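Local coordinates for protein F2 like fibronectin-binding protein (Streptococcus pneumoniae, PDB 5A0N) that probably acts as a surface adhesin whose N-terminal thioester domain binds host molecules covalently through an internal thioester, at residues I143-W148 and D152-S157. Residues are numbered along the deposited sequence; the frame is centred on the assembly and turned at random.
Sequences IQYEIW and DGMRVS
Met-154 and Trp-148 meet where helix 132-152 ends and the chain doubles back along its own last turns, a helix-terminating contact made by backbone bonds, sulfur-aromatic packing and one bridging water. Trp-148 O is gripped from opposite faces of its carbonyl plane, by Asp-152 N at 2.9 Å and by Met-154 N at 3.1 Å, the latter nearly straight at the hydrogen (162°). Gly-153, with positive phi, makes the turn out of the helix between these two donors. Beyond it Met-154 lies alongside Trp-148. With CG anti to the backbone N (chi1 -175°) and a bend only at chi3, the methionine chain brings its sulfur against two rings that themselves pack together, Trp-148 CZ3 over a face of Tyr-145: SD sits at the edge of the Tyr-145 ring, 3.8 Å from Tyr-145 CD1, and approaches the six-membered ring of Trp-148 obliquely. Val-156 CG2 comes obliquely to the same tyrosine ring, 4.0 Å from Tyr-145 CD1, while Ile-164 of helix 162-165 packs on all three of Tyr-145, Met-154 and Val-156. Farther along, a water accepts from Val-156 N and also lies within hydrogen-bonding distance of Met-154 O and Glu-146 OE1, tying the departing loop to a buried glutamate that also pairs with Arg-149 and Arg-180. Such an end to a helix, a positive-phi glycine followed by an inverse gamma turn centred on Met-154, here belongs to the helical insertion of the adhesin domain.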
# COMPACT_ATOMS: atom_id res chain seq x y z
N ILE A 143 2.48 -3.28 -7.27
CA ILE A 143 2.35 -3.99 -6.00
C ILE A 143 0.95 -3.75 -5.41
O ILE A 143 0.30 -4.69 -4.92
CB ILE A 143 3.46 -3.58 -5.01
CG1 ILE A 143 4.82 -4.09 -5.49
CG2 ILE A 143 3.12 -4.04 -3.61
CD1 ILE A 143 5.06 -5.59 -5.28
N GLN A 144 0.46 -2.52 -5.47
CA GLN A 144 -0.85 -2.21 -4.94
C GLN A 144 -1.95 -3.01 -5.64
O GLN A 144 -2.86 -3.49 -4.98
CB GLN A 144 -1.11 -0.71 -5.04
CG GLN A 144 -2.50 -0.29 -4.58
CD GLN A 144 -2.72 -0.45 -3.11
OE1 GLN A 144 -2.45 0.48 -2.33
NE2 GLN A 144 -3.25 -1.60 -2.71
N TYR A 145 -1.92 -3.06 -6.96
CA TYR A 145 -2.92 -3.84 -7.68
C TYR A 145 -2.84 -5.31 -7.31
O TYR A 145 -3.89 -5.97 -7.18
CB TYR A 145 -2.88 -3.63 -9.20
CG TYR A 145 -3.57 -2.34 -9.58
CD1 TYR A 145 -4.96 -2.26 -9.56
CD2 TYR A 145 -2.84 -1.19 -9.92
CE1 TYR A 145 -5.61 -1.05 -9.84
CE2 TYR A 145 -3.50 0.01 -10.20
CZ TYR A 145 -4.87 0.07 -10.15
OH TYR A 145 -5.55 1.24 -10.38
N GLU A 146 -1.64 -5.85 -7.10
CA GLU A 146 -1.55 -7.25 -6.71
C GLU A 146 -2.02 -7.48 -5.28
O GLU A 146 -2.63 -8.52 -5.00
CB GLU A 146 -0.18 -7.82 -7.00
CG GLU A 146 -0.18 -9.35 -7.19
CD GLU A 146 -0.87 -9.86 -8.44
OE1 GLU A 146 -1.57 -9.07 -9.12
OE2 GLU A 146 -0.70 -11.06 -8.76
N ILE A 147 -1.82 -6.50 -4.39
CA ILE A 147 -2.43 -6.60 -3.07
C ILE A 147 -3.94 -6.72 -3.20
O ILE A 147 -4.57 -7.56 -2.53
CB ILE A 147 -1.97 -5.45 -2.16
CG1 ILE A 147 -0.52 -5.70 -1.78
CG2 ILE A 147 -2.88 -5.24 -0.95
CD1 ILE A 147 0.17 -4.54 -1.06
N TRP A 148 -4.54 -5.89 -4.06
CA TRP A 148 -5.98 -5.89 -4.28
C TRP A 148 -6.49 -7.16 -4.97
O TRP A 148 -7.66 -7.52 -4.81
CB TRP A 148 -6.41 -4.67 -5.10
CG TRP A 148 -6.37 -3.40 -4.35
CD1 TRP A 148 -6.55 -3.22 -3.03
CD2 TRP A 148 -6.19 -2.08 -4.92
NE1 TRP A 148 -6.52 -1.86 -2.72
CE2 TRP A 148 -6.27 -1.15 -3.88
CE3 TRP A 148 -5.94 -1.62 -6.21
CZ2 TRP A 148 -6.13 0.23 -4.09
CZ3 TRP A 148 -5.75 -0.29 -6.41
CH2 TRP A 148 -5.86 0.63 -5.36
N ASP A 152 -9.47 -8.09 -2.59
CA ASP A 152 -10.71 -7.73 -3.26
C ASP A 152 -11.01 -8.51 -4.56
O ASP A 152 -11.99 -8.23 -5.25
CB ASP A 152 -10.75 -6.20 -3.55
CG ASP A 152 -10.89 -5.41 -2.30
OD1 ASP A 152 -12.03 -5.38 -1.78
OD2 ASP A 152 -9.90 -4.83 -1.82
N GLY A 153 -10.15 -9.45 -4.92
CA GLY A 153 -10.33 -10.19 -6.16
C GLY A 153 -10.02 -9.41 -7.42
O GLY A 153 -10.40 -9.82 -8.50
N MET A 154 -9.28 -8.30 -7.31
CA MET A 154 -8.95 -7.45 -8.45
C MET A 154 -7.69 -7.94 -9.15
O MET A 154 -6.60 -7.40 -8.97
CB MET A 154 -8.82 -6.00 -8.00
CG MET A 154 -8.59 -5.07 -9.18
SD MET A 154 -8.53 -3.36 -8.73
CE MET A 154 -10.12 -2.92 -9.35
N ARG A 155 -7.86 -8.96 -9.96
CA ARG A 155 -6.78 -9.51 -10.77
C ARG A 155 -6.71 -8.74 -12.08
O ARG A 155 -7.71 -8.61 -12.79
CB ARG A 155 -7.03 -11.00 -11.03
CG ARG A 155 -5.91 -11.65 -11.81
CD ARG A 155 -6.12 -13.16 -11.92
NE ARG A 155 -7.36 -13.55 -12.59
CZ ARG A 155 -7.52 -13.62 -13.91
NH1 ARG A 155 -6.55 -13.25 -14.76
NH2 ARG A 155 -8.68 -14.05 -14.41
N VAL A 156 -5.54 -8.16 -12.34
CA VAL A 156 -5.33 -7.37 -13.53
C VAL A 156 -4.45 -8.13 -14.51
O VAL A 156 -3.38 -8.63 -14.13
CB VAL A 156 -4.70 -5.99 -13.16
CG1 VAL A 156 -4.51 -5.17 -14.40
CG2 VAL A 156 -5.55 -5.26 -12.17
N SER A 157 -4.90 -8.21 -15.76
CA SER A 157 -4.16 -8.88 -16.83
C SER A 157 -4.61 -8.37 -18.18
O SER A 157 -5.49 -7.53 -18.25
CB SER A 157 -4.38 -10.39 -16.78
OG SER A 157 -5.66 -10.69 -17.34
O HOH W 1 -3.85 -7.63 -10.00